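Nucleoporin NUP82 (Chaetomium thermophilum, PDB 5CWW) probably serves as a structural component of the nuclear pore complex and a docking partner for transport factors, this chain being its N-terminal beta-propeller domain. Local coordinates at residues A50-E55 / L120-N125; N125-A130 / N186-V191; P45-A50 / M491-A496. One frame throughout, in Å; residues are numbered along the deposited sequence. Where two conformers were deposited one is given.

Contacts 1 and 2 join successive blades of the beta-propeller, while contact 3 joins the lead-in to the first sheet to the edge strand of a later, non-consecutive one. Contacts 1 and 2 have centres about 10 Å apart and share N125. V121 N lies 3.0 Å from A130 O, as expected for neighbouring strands of one sheet, and R52 NH1 lies 3.0 Å from Q126 O. Contacts 1 and 3 share A50, with centres about 11 Å apart, and L120 N sits 2.8 Å from R47 O. Contacts 2 and 3 are the most distant pair, about 17 Å between centres, linked by packing of L129 CD1 on A50 CB. Along the sequence, both other contacts fall between the two segments of contact 3.

Contact 1. Residues A50-E55 / L120-N125; sequences ARRGTE and LVMSPN
The guanidinium of R52, whose CB lies 4.3 Å from M122 CE, receives E55 OE1 at its edge and in its plane. R52 NE gives the principal bond of this salt bridge, 2.7 Å to E55 OE1 with an N-H...O angle of 160°, and R52 NH2 adds a weak one. The oxygen is approached from above the carboxylate plane. The guanidinium of R51 bonds G53 O through NH2 at 2.7 Å, the oxygen tilted out of its plane. The peptide carbonyl of R51 has the M122 methyl over one face, CE being 3.5 Å from R51 O. M122 CG, also 3.5 Å from R51 O, lies out beyond the oxygen on the same side of the peptide plane. The M122 CB already points toward strand 50-52; CG anti to the backbone N (chi1 -171°) and the bends at chi2 and chi3 then bring CE over R51 O. Beside it, A50 CB meets L120 CB at 3.8 Å and M122 CE at 4.3 Å. Side-chain packing thus joins the strands, which run roughly parallel (22°), axes 6.6 Å apart, without backbone pairing. A type II' turn from R52 to E55 brings the salt-bridge partners together. F57 of strand 55-60 and L129 of strand 128-132 both pack on M122, placing the contact between the four-stranded sheets that begin with strands 49-52 and 119-122, adjacent units of the propeller.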
ATOM      1  N   ALA B  50       3.199  18.768   3.419  1.00 55.23           N
ATOM      2  CA  ALA B  50       2.088  18.675   2.477  1.00 53.72           C
ATOM      3  C   ALA B  50       1.781  20.070   1.950  1.00 55.82           C
ATOM      4  O   ALA B  50       2.207  21.058   2.543  1.00 55.91           O
ATOM      5  CB  ALA B  50       0.865  18.066   3.144  1.00 52.82           C
ATOM      6  N   ARG B  51       1.040  20.154   0.847  1.00 60.02           N
ATOM      7  CA  ARG B  51       0.808  21.440   0.198  1.00 65.48           C
ATOM      8  C   ARG B  51      -0.528  21.539  -0.521  1.00 62.06           C
ATOM      9  O   ARG B  51      -1.151  20.534  -0.860  1.00 60.06           O
ATOM     10  CB  ARG B  51       1.914  21.722  -0.822  1.00 72.49           C
ATOM     11  CG  ARG B  51       1.895  20.774  -2.020  1.00 78.24           C
ATOM     12  CD  ARG B  51       2.860  21.218  -3.093  1.00 85.71           C
ATOM     13  NE  ARG B  51       2.370  22.374  -3.846  1.00 91.54           N
ATOM     14  CZ  ARG B  51       1.657  22.308  -4.969  1.00 94.30           C
ATOM     15  NH1 ARG B  51       1.321  21.137  -5.494  1.00 94.66           N
ATOM     16  NH2 ARG B  51       1.269  23.426  -5.568  1.00 96.27           N
ATOM     17  N   ARG B  52      -0.944  22.779  -0.751  1.00 61.56           N
ATOM     18  CA  ARG B  52      -2.037  23.092  -1.657  1.00 61.70           C
ATOM     19  C   ARG B  52      -1.731  24.459  -2.254  1.00 63.36           C
ATOM     20  O   ARG B  52      -1.568  25.439  -1.525  1.00 65.98           O
ATOM     21  CB  ARG B  52      -3.390  23.073  -0.938  1.00 61.73           C
ATOM     22  CG  ARG B  52      -3.507  24.019   0.248  1.00 63.64           C
ATOM     23  CD  ARG B  52      -4.877  23.913   0.901  1.00 64.76           C
ATOM     24  NE  ARG B  52      -5.111  24.988   1.861  1.00 68.01           N
ATOM     25  CZ  ARG B  52      -6.258  25.184   2.503  1.00 70.40           C
ATOM     26  NH1 ARG B  52      -7.291  24.377   2.296  1.00 69.65           N
ATOM     27  NH2 ARG B  52      -6.377  26.192   3.356  1.00 72.86           N
ATOM     28  N   GLY B  53      -1.635  24.522  -3.577  1.00 61.65           N
ATOM     29  CA  GLY B  53      -1.177  25.729  -4.238  1.00 63.94           C
ATOM     30  C   GLY B  53       0.178  26.139  -3.687  1.00 66.54           C
ATOM     31  O   GLY B  53       1.119  25.344  -3.690  1.00 63.75           O
ATOM     32  N   THR B  54       0.270  27.369  -3.194  1.00 72.48           N
ATOM     33  CA  THR B  54       1.511  27.881  -2.618  1.00 76.41           C
ATOM     34  C   THR B  54       1.551  27.729  -1.095  1.00 75.87           C
ATOM     35  O   THR B  54       2.537  28.101  -0.457  1.00 78.47           O
ATOM     36  CB  THR B  54       1.721  29.364  -2.974  1.00 81.93           C
ATOM     37  OG1 THR B  54       0.595  30.134  -2.533  1.00 84.31           O
ATOM     38  CG2 THR B  54       1.889  29.527  -4.475  1.00 83.12           C
ATOM     39  N   GLU B  55       0.483  27.185  -0.518  1.00 73.06           N
ATOM     40  CA  GLU B  55       0.447  26.915   0.916  1.00 70.39           C
ATOM     41  C   GLU B  55       1.118  25.583   1.225  1.00 69.08           C
ATOM     42  O   GLU B  55       1.025  24.639   0.437  1.00 69.42           O
ATOM     43  CB  GLU B  55      -0.993  26.891   1.436  1.00 68.33           C
ATOM     44  CG  GLU B  55      -1.746  28.206   1.303  1.00 69.29           C
ATOM     45  CD  GLU B  55      -3.139  28.139   1.908  1.00 68.57           C
ATOM     46  OE1 GLU B  55      -3.488  27.091   2.492  1.00 66.27           O
ATOM     47  OE2 GLU B  55      -3.885  29.135   1.800  1.00 70.86           O
ATOM     48  N   LEU B 120       1.719  13.533   6.554  1.00 51.49           N
ATOM     49  CA  LEU B 120       0.619  14.420   6.195  1.00 52.71           C
ATOM     50  C   LEU B 120       0.189  14.099   4.770  1.00 54.33           C
ATOM     51  O   LEU B 120       1.019  14.109   3.860  1.00 56.28           O
ATOM     52  CB  LEU B 120       1.031  15.889   6.302  1.00 54.74           C
ATOM     53  CG  LEU B 120       1.573  16.361   7.650  1.00 56.99           C
ATOM     54  CD1 LEU B 120       2.050  17.805   7.544  1.00 60.30           C
ATOM     55  CD2 LEU B 120       0.519  16.221   8.733  1.00 56.77           C
ATOM     56  N   VAL B 121      -1.096  13.820   4.572  1.00 53.75           N
ATOM     57  CA  VAL B 121      -1.601  13.495   3.240  1.00 51.65           C
ATOM     58  C   VAL B 121      -2.772  14.394   2.866  1.00 52.70           C
ATOM     59  O   VAL B 121      -3.864  14.281   3.423  1.00 51.72           O
ATOM     60  CB  VAL B 121      -2.049  12.024   3.140  1.00 48.77           C
ATOM     61  CG1 VAL B 121      -2.332  11.661   1.688  1.00 47.17           C
ATOM     62  CG2 VAL B 121      -0.984  11.098   3.716  1.00 49.59           C
ATOM     63  N   MET B 122      -2.526  15.281   1.907  1.00 53.87           N
ATOM     64  CA  MET B 122      -3.540  16.203   1.414  1.00 55.02           C
ATOM     65  C   MET B 122      -4.600  15.451   0.622  1.00 56.28           C
ATOM     66  O   MET B 122      -4.281  14.534  -0.133  1.00 55.43           O
ATOM     67  CB  MET B 122      -2.892  17.278   0.535  1.00 55.11           C
ATOM     68  CG  MET B 122      -3.819  18.420   0.145  1.00 55.07           C
ATOM     69  SD  MET B 122      -4.381  19.408   1.547  1.00 59.73           S
ATOM     70  CE  MET B 122      -2.833  20.091   2.137  1.00 49.87           C
ATOM     71  N   SER B 123      -5.856  15.854   0.780  1.00 56.01           N
ATOM     72  CA  SER B 123      -6.951  15.236   0.039  1.00 54.62           C
ATOM     73  C   SER B 123      -7.003  15.829  -1.368  1.00 56.12           C
ATOM     74  O   SER B 123      -6.395  16.867  -1.619  1.00 56.78           O
ATOM     75  CB  SER B 123      -8.278  15.438   0.772  1.00 54.91           C
ATOM     76  OG  SER B 123      -8.683  16.792   0.737  1.00 55.88           O
ATOM     77  N   PRO B 124      -7.728  15.174  -2.291  1.00 52.85           N
ATOM     78  CA  PRO B 124      -7.775  15.614  -3.693  1.00 54.03           C
ATOM     79  C   PRO B 124      -8.221  17.064  -3.877  1.00 60.22           C
ATOM     80  O   PRO B 124      -7.576  17.807  -4.615  1.00 61.60           O
ATOM     81  CB  PRO B 124      -8.788  14.654  -4.326  1.00 53.44           C
ATOM     82  CG  PRO B 124      -8.716  13.431  -3.487  1.00 49.75           C
ATOM     83  CD  PRO B 124      -8.474  13.920  -2.090  1.00 50.45           C
ATOM     84  N   ASN B 125      -9.306  17.456  -3.217  1.00 65.04           N
ATOM     85  CA  ASN B 125      -9.816  18.818  -3.328  1.00 70.11           C
ATOM     86  C   ASN B 125      -9.189  19.752  -2.295  1.00 68.37           C
ATOM     87  O   ASN B 125      -9.570  20.918  -2.187  1.00 70.86           O
ATOM     88  CB  ASN B 125     -11.338  18.817  -3.190  1.00 75.51           C
ATOM     89  CG  ASN B 125     -12.017  18.047  -4.305  1.00 78.13           C
ATOM     90  OD1 ASN B 125     -11.547  18.037  -5.444  1.00 78.21           O
ATOM     91  ND2 ASN B 125     -13.123  17.386  -3.982  1.00 81.09           N
TER

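Contact 2. Residues N125-A130 / N186-V191; sequences NQDFLA and NGHALV
N125, D127 and G187 meet at water 1, which accepts from N125 N at 2.9 Å and lies 2.8 Å from D127 OD1 and 2.9 Å from G187 O. It therefore bridges the segments, though its two protons cannot be assigned with certainty among the acceptors in reach; D127 OD1 is also bonded to S123 OG. H188 NE2 donates a hydrogen bond of 2.7 Å to D127 OD2, nearly straight at 165°. The carboxylate sits at the edge of the imidazole, close to its plane, and is met on the syn side though somewhat out of its own plane. D127 reaches this place with CG between its backbone N and carbonyl carbon (chi1 48°). The next residue, F128, lays its ring over one face of H188 in an offset stack, with planes 7° apart and centroids separated by 3.9 Å. The overlap is along the rims, where F128 CE2 approaches H188 CD2 to 3.3 Å. On the imidazole's opposite face lies N186 O. The contact is one between successive blades of the beta-propeller: the loops entering strands 128-132 and 189-194 meet here, and W180 of strand 175-180 packs on F128. A leucine in place of H188 would probably leave D127 OD2 without this donor and F128 without its flat stacking partner. The nearby carboxylate is likely to favour protonation of the histidine. N125 ND2 makes a weak bond of 3.0 Å to N186 O.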
ATOM      1  N   ASN B 125      -9.306  17.456  -3.217  1.00 65.04           N
ATOM      2  CA  ASN B 125      -9.816  18.818  -3.328  1.00 70.11           C
ATOM      3  C   ASN B 125      -9.189  19.752  -2.295  1.00 68.37           C
ATOM      4  O   ASN B 125      -9.570  20.918  -2.187  1.00 70.86           O
ATOM      5  CB  ASN B 125     -11.338  18.817  -3.190  1.00 75.51           C
ATOM      6  CG  ASN B 125     -12.017  18.047  -4.305  1.00 78.13           C
ATOM      7  OD1 ASN B 125     -11.547  18.037  -5.444  1.00 78.21           O
ATOM      8  ND2 ASN B 125     -13.123  17.386  -3.982  1.00 81.09           N
ATOM      9  N   GLN B 126      -8.232  19.224  -1.536  1.00 64.42           N
ATOM     10  CA  GLN B 126      -7.385  20.030  -0.661  1.00 62.56           C
ATOM     11  C   GLN B 126      -8.170  20.742   0.439  1.00 62.03           C
ATOM     12  O   GLN B 126      -7.817  21.850   0.844  1.00 60.35           O
ATOM     13  CB  GLN B 126      -6.608  21.057  -1.495  1.00 63.10           C
ATOM     14  CG  GLN B 126      -5.784  20.435  -2.614  1.00 61.21           C
ATOM     15  CD  GLN B 126      -5.046  21.462  -3.448  1.00 62.98           C
ATOM     16  OE1 GLN B 126      -5.531  22.574  -3.664  1.00 64.83           O
ATOM     17  NE2 GLN B 126      -3.862  21.094  -3.925  1.00 63.63           N
ATOM     18  N   ASP B 127      -9.228  20.096   0.922  1.00 60.74           N
ATOM     19  CA  ASP B 127     -10.014  20.623   2.034  1.00 62.28           C
ATOM     20  C   ASP B 127      -9.799  19.798   3.305  1.00 62.37           C
ATOM     21  O   ASP B 127      -9.954  20.312   4.413  1.00 65.47           O
ATOM     22  CB  ASP B 127     -11.502  20.660   1.671  1.00 63.19           C
ATOM     23  CG  ASP B 127     -11.991  19.359   1.062  1.00 60.64           C
ATOM     24  OD1 ASP B 127     -11.149  18.500   0.716  1.00 59.70           O
ATOM     25  OD2 ASP B 127     -13.220  19.198   0.921  1.00 62.14           O
ATOM     26  N   PHE B 128      -9.437  18.526   3.139  1.00 59.41           N
ATOM     27  CA  PHE B 128      -9.114  17.650   4.266  1.00 57.96           C
ATOM     28  C   PHE B 128      -7.630  17.290   4.276  1.00 57.96           C
ATOM     29  O   PHE B 128      -7.010  17.136   3.222  1.00 57.53           O
ATOM     30  CB  PHE B 128      -9.937  16.354   4.221  1.00 55.44           C
ATOM     31  CG  PHE B 128     -11.415  16.540   4.455  1.00 56.79           C
ATOM     32  CD1 PHE B 128     -11.959  17.791   4.695  1.00 58.69           C
ATOM     33  CD2 PHE B 128     -12.261  15.441   4.447  1.00 56.37           C
ATOM     34  CE1 PHE B 128     -13.316  17.942   4.908  1.00 60.36           C
ATOM     35  CE2 PHE B 128     -13.615  15.586   4.662  1.00 58.77           C
ATOM     36  CZ  PHE B 128     -14.144  16.838   4.894  1.00 60.06           C
ATOM     37  N   LEU B 129      -7.073  17.144   5.475  1.00 58.29           N
ATOM     38  CA  LEU B 129      -5.683  16.733   5.645  1.00 57.42           C
ATOM     39  C   LEU B 129      -5.586  15.561   6.619  1.00 55.48           C
ATOM     40  O   LEU B 129      -5.957  15.682   7.789  1.00 58.07           O
ATOM     41  CB  LEU B 129      -4.832  17.900   6.144  1.00 59.26           C
ATOM     42  CG  LEU B 129      -3.340  17.618   6.341  1.00 58.88           C
ATOM     43  CD1 LEU B 129      -2.650  17.388   5.000  1.00 59.28           C
ATOM     44  CD2 LEU B 129      -2.673  18.752   7.101  1.00 60.55           C
ATOM     45  N   ALA B 130      -5.087  14.430   6.129  1.00 53.95           N
ATOM     46  CA  ALA B 130      -4.876  13.257   6.967  1.00 54.40           C
ATOM     47  C   ALA B 130      -3.575  13.409   7.747  1.00 53.09           C
ATOM     48  O   ALA B 130      -2.534  13.725   7.169  1.00 53.83           O
ATOM     49  CB  ALA B 130      -4.850  11.993   6.123  1.00 52.47           C
ATOM     50  N   ASN B 186     -16.502  13.792  -3.602  1.00 59.31           N
ATOM     51  CA  ASN B 186     -15.952  15.001  -2.984  1.00 60.79           C
ATOM     52  C   ASN B 186     -14.509  14.839  -2.499  1.00 55.54           C
ATOM     53  O   ASN B 186     -14.010  15.671  -1.740  1.00 56.52           O
ATOM     54  CB  ASN B 186     -16.829  15.446  -1.804  1.00 65.93           C
ATOM     55  CG  ASN B 186     -18.247  15.785  -2.221  1.00 70.83           C
ATOM     56  OD1 ASN B 186     -18.477  16.314  -3.308  1.00 73.31           O
ATOM     57  ND2 ASN B 186     -19.208  15.477  -1.355  1.00 72.70           N
ATOM     58  N   GLY B 187     -13.845  13.777  -2.946  0.50 52.68           N
ATOM     59  CA  GLY B 187     -12.495  13.483  -2.500  0.50 51.02           C
ATOM     60  C   GLY B 187     -12.437  13.274  -0.997  0.50 50.28           C
ATOM     61  O   GLY B 187     -11.439  13.605  -0.356  0.50 49.83           O
ATOM     62  N   HIS B 188     -13.511  12.722  -0.438  1.00 52.31           N
ATOM     63  CA  HIS B 188     -13.611  12.505   1.005  1.00 55.54           C
ATOM     64  C   HIS B 188     -13.576  11.026   1.389  1.00 54.60           C
ATOM     65  O   HIS B 188     -13.828  10.674   2.542  1.00 55.70           O
ATOM     66  CB  HIS B 188     -14.894  13.151   1.539  1.00 58.84           C
ATOM     67  CG  HIS B 188     -14.865  14.648   1.527  1.00 60.96           C
ATOM     68  ND1 HIS B 188     -15.999  15.416   1.678  1.00 63.11           N
ATOM     69  CD2 HIS B 188     -13.837  15.519   1.391  1.00 61.61           C
ATOM     70  CE1 HIS B 188     -15.673  16.694   1.631  1.00 65.82           C
ATOM     71  NE2 HIS B 188     -14.366  16.785   1.459  1.00 62.80           N
ATOM     72  N   ALA B 189     -13.255  10.166   0.426  1.00 49.35           N
ATOM     73  CA  ALA B 189     -13.071   8.745   0.698  1.00 47.13           C
ATOM     74  C   ALA B 189     -11.591   8.447   0.912  1.00 47.96           C
ATOM     75  O   ALA B 189     -10.762   8.709   0.036  1.00 48.16           O
ATOM     76  CB  ALA B 189     -13.625   7.908  -0.432  1.00 45.20           C
ATOM     77  N   LEU B 190     -11.269   7.904   2.082  1.00 48.68           N
ATOM     78  CA  LEU B 190      -9.889   7.627   2.470  1.00 49.11           C
ATOM     79  C   LEU B 190      -9.641   6.136   2.662  1.00 48.55           C
ATOM     80  O   LEU B 190     -10.482   5.422   3.207  1.00 49.61           O
ATOM     81  CB  LEU B 190      -9.543   8.371   3.761  1.00 49.66           C
ATOM     82  CG  LEU B 190      -8.120   8.183   4.297  1.00 49.50           C
ATOM     83  CD1 LEU B 190      -7.096   8.792   3.352  1.00 49.14           C
ATOM     84  CD2 LEU B 190      -7.992   8.785   5.687  1.00 51.10           C
ATOM     85  N   VAL B 191      -8.479   5.677   2.207  1.00 47.96           N
ATOM     86  CA  VAL B 191      -8.049   4.300   2.410  1.00 46.59           C
ATOM     87  C   VAL B 191      -6.846   4.281   3.342  1.00 46.74           C
ATOM     88  O   VAL B 191      -5.839   4.934   3.068  1.00 49.66           O
ATOM     89  CB  VAL B 191      -7.675   3.602   1.085  1.00 44.31           C
ATOM     90  CG1 VAL B 191      -7.195   2.177   1.344  1.00 42.94           C
ATOM     91  CG2 VAL B 191      -8.858   3.593   0.135  1.00 42.52           C
TER
HETATM   92  O   HOH W   1     -10.706  16.344  -0.959  1.00 52.26           O

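Contact 3. Residues P45-A50 / M491-A496; sequences PRRTIA and MFSEDA
Two non-consecutive blades of the beta-propeller, the sheets holding edge strands 49-52 and 491-494, are tied together where the lead-in to strand 49-52 meets strand 491-494, chiefly through R47 and the backbone of F492. R47 grips F492 O end-on with two nitrogens: NH1 at 2.9 Å, with a C=O...N angle of 173°, and NH2 at 3.2 Å, in the carbonyl plane on a lone pair. The guanidinium meets the carbonyl oxygen edge-on, in its own plane, and the two bonds fix the rotation of that plane. R47 has CG beside its backbone N (chi1 -60°) and a chain extended from CG to NE, which carries the charge to the strand. M491 runs past it in the opposite direction and sets its CB over one guanidinium face, 4.0 Å from R47 NH2. Its bent end returns to the backbone of segment 45-50. There R46 N gives M491 SD a weak hydrogen bond of 3.2 Å, and P45 CB touches M491 SD at 4.1 Å. D391 of strand 389-395 completes the arrangement: its OD2 forms a salt bridge with R47 NH2 and a hydrogen bond with F492 N, while R47 also packs on Q119 of strand 119-122.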
ATOM      1  N   PRO B  45       8.709   6.107   7.728  1.00 67.54           N
ATOM      2  CA  PRO B  45       8.661   7.173   6.721  1.00 65.20           C
ATOM      3  C   PRO B  45       8.427   8.548   7.339  1.00 67.23           C
ATOM      4  O   PRO B  45       7.908   8.640   8.452  1.00 70.59           O
ATOM      5  CB  PRO B  45       7.480   6.765   5.834  1.00 60.88           C
ATOM      6  CG  PRO B  45       6.614   5.936   6.711  1.00 59.34           C
ATOM      7  CD  PRO B  45       7.540   5.214   7.643  1.00 62.27           C
ATOM      8  N   ARG B  46       8.815   9.596   6.618  1.00 65.47           N
ATOM      9  CA  ARG B  46       8.642  10.965   7.089  1.00 64.60           C
ATOM     10  C   ARG B  46       8.068  11.849   5.986  1.00 57.09           C
ATOM     11  O   ARG B  46       8.805  12.544   5.280  1.00 58.38           O
ATOM     12  CB  ARG B  46       9.974  11.541   7.579  1.00 72.46           C
ATOM     13  CG  ARG B  46       9.842  12.917   8.221  1.00 79.82           C
ATOM     14  CD  ARG B  46      11.192  13.525   8.572  1.00 88.48           C
ATOM     15  NE  ARG B  46      11.036  14.811   9.252  1.00 94.70           N
ATOM     16  CZ  ARG B  46      11.859  15.850   9.119  1.00 99.63           C
ATOM     17  NH1 ARG B  46      12.922  15.780   8.330  1.00101.19           N
ATOM     18  NH2 ARG B  46      11.615  16.969   9.786  1.00101.69           N
ATOM     19  N   ARG B  47       6.744  11.813   5.848  1.00 55.48           N
ATOM     20  CA  ARG B  47       6.032  12.685   4.921  1.00 55.12           C
ATOM     21  C   ARG B  47       5.499  13.895   5.676  1.00 53.04           C
ATOM     22  O   ARG B  47       4.291  14.117   5.748  1.00 50.33           O
ATOM     23  CB  ARG B  47       4.894  11.928   4.236  1.00 61.37           C
ATOM     24  CG  ARG B  47       5.366  10.724   3.442  1.00 70.09           C
ATOM     25  CD  ARG B  47       4.271  10.160   2.555  1.00 77.74           C
ATOM     26  NE  ARG B  47       4.748   9.016   1.783  1.00 85.76           N
ATOM     27  CZ  ARG B  47       5.483   9.112   0.678  1.00 93.06           C
ATOM     28  NH1 ARG B  47       5.833  10.302   0.205  1.00 96.37           N
ATOM     29  NH2 ARG B  47       5.873   8.016   0.045  1.00 95.27           N
ATOM     30  N   THR B  48       6.415  14.673   6.240  1.00 54.67           N
ATOM     31  CA  THR B  48       6.058  15.737   7.169  1.00 57.81           C
ATOM     32  C   THR B  48       5.737  17.064   6.477  1.00 59.16           C
ATOM     33  O   THR B  48       5.505  18.072   7.145  1.00 62.37           O
ATOM     34  CB  THR B  48       7.191  15.961   8.182  1.00 61.38           C
ATOM     35  OG1 THR B  48       8.448  15.966   7.496  1.00 62.50           O
ATOM     36  CG2 THR B  48       7.197  14.848   9.221  1.00 62.17           C
ATOM     37  N   ILE B  49       5.719  17.062   5.146  1.00 58.95           N
ATOM     38  CA  ILE B  49       5.354  18.254   4.382  1.00 57.99           C
ATOM     39  C   ILE B  49       4.233  17.933   3.401  1.00 57.38           C
ATOM     40  O   ILE B  49       4.302  16.955   2.655  1.00 57.50           O
ATOM     41  CB  ILE B  49       6.555  18.838   3.606  1.00 57.13           C
ATOM     42  CG1 ILE B  49       7.687  19.198   4.572  1.00 57.51           C
ATOM     43  CG2 ILE B  49       6.128  20.076   2.818  1.00 57.47           C
ATOM     44  CD1 ILE B  49       8.970  19.659   3.894  1.00 58.59           C
ATOM     45  N   ALA B  50       3.199  18.768   3.419  1.00 55.23           N
ATOM     46  CA  ALA B  50       2.088  18.675   2.477  1.00 53.72           C
ATOM     47  C   ALA B  50       1.781  20.070   1.950  1.00 55.82           C
ATOM     48  O   ALA B  50       2.207  21.058   2.543  1.00 55.91           O
ATOM     49  CB  ALA B  50       0.865  18.066   3.144  1.00 52.82           C
ATOM     50  N   MET B 491      11.715   7.267   0.332  1.00 52.14           N
ATOM     51  CA  MET B 491      10.330   7.541  -0.047  1.00 52.95           C
ATOM     52  C   MET B 491      10.199   8.048  -1.479  1.00 51.49           C
ATOM     53  O   MET B 491      11.049   8.792  -1.957  1.00 51.32           O
ATOM     54  CB  MET B 491       9.725   8.576   0.899  1.00 56.08           C
ATOM     55  CG  MET B 491       9.736   8.176   2.363  1.00 58.00           C
ATOM     56  SD  MET B 491       9.330   9.568   3.435  1.00 58.06           S
ATOM     57  CE  MET B 491      10.863  10.490   3.382  1.00 56.79           C
ATOM     58  N   PHE B 492       9.124   7.646  -2.150  1.00 49.62           N
ATOM     59  CA  PHE B 492       8.761   8.220  -3.442  1.00 49.88           C
ATOM     60  C   PHE B 492       7.977   9.517  -3.246  1.00 49.76           C
ATOM     61  O   PHE B 492       7.270   9.679  -2.251  1.00 50.80           O
ATOM     62  CB  PHE B 492       7.918   7.238  -4.263  1.00 49.42           C
ATOM     63  CG  PHE B 492       8.717   6.190  -4.989  1.00 49.95           C
ATOM     64  CD1 PHE B 492       9.813   6.535  -5.763  1.00 50.07           C
ATOM     65  CD2 PHE B 492       8.357   4.853  -4.906  1.00 50.55           C
ATOM     66  CE1 PHE B 492      10.539   5.565  -6.438  1.00 50.47           C
ATOM     67  CE2 PHE B 492       9.077   3.880  -5.579  1.00 49.85           C
ATOM     68  CZ  PHE B 492      10.170   4.239  -6.348  1.00 51.09           C
ATOM     69  N   SER B 493       8.112  10.433  -4.200  1.00 50.11           N
ATOM     70  CA  SER B 493       7.275  11.628  -4.261  1.00 51.28           C
ATOM     71  C   SER B 493       6.937  11.927  -5.714  1.00 50.78           C
ATOM     72  O   SER B 493       7.801  11.825  -6.582  1.00 49.43           O
ATOM     73  CB  SER B 493       7.980  12.830  -3.636  1.00 55.59           C
ATOM     74  OG  SER B 493       8.366  12.567  -2.303  1.00 56.80           O
ATOM     75  N   GLU B 494       5.693  12.312  -5.978  1.00 53.69           N
ATOM     76  CA  GLU B 494       5.278  12.613  -7.343  1.00 57.68           C
ATOM     77  C   GLU B 494       5.755  14.002  -7.758  1.00 57.24           C
ATOM     78  O   GLU B 494       5.899  14.895  -6.924  1.00 58.70           O
ATOM     79  CB  GLU B 494       3.757  12.511  -7.487  1.00 65.30           C
ATOM     80  CG  GLU B 494       3.264  12.763  -8.913  1.00 70.98           C
ATOM     81  CD  GLU B 494       1.778  12.510  -9.084  1.00 76.03           C
ATOM     82  OE1 GLU B 494       1.117  12.105  -8.103  1.00 77.83           O
ATOM     83  OE2 GLU B 494       1.271  12.719 -10.210  1.00 78.46           O
ATOM     84  N   ASP B 495       6.003  14.169  -9.053  1.00 55.73           N
ATOM     85  CA  ASP B 495       6.355  15.468  -9.615  1.00 54.68           C
ATOM     86  C   ASP B 495       5.095  16.196 -10.070  1.00 55.63           C
ATOM     87  O   ASP B 495       4.230  15.610 -10.721  1.00 55.19           O
ATOM     88  CB  ASP B 495       7.325  15.305 -10.784  1.00 54.63           C
ATOM     89  CG  ASP B 495       7.720  16.631 -11.403  1.00 55.14           C
ATOM     90  OD1 ASP B 495       6.997  17.105 -12.303  1.00 57.22           O
ATOM     91  OD2 ASP B 495       8.755  17.194 -10.990  1.00 54.93           O
ATOM     92  N   ALA B 496       4.999  17.473  -9.720  1.00 56.37           N
ATOM     93  CA  ALA B 496       3.808  18.269  -9.995  1.00 58.88           C
ATOM     94  C   ALA B 496       3.547  18.494 -11.485  1.00 61.07           C
ATOM     95  O   ALA B 496       2.406  18.729 -11.881  1.00 62.59           O
ATOM     96  CB  ALA B 496       3.917  19.610  -9.288  1.00 60.26           C
TER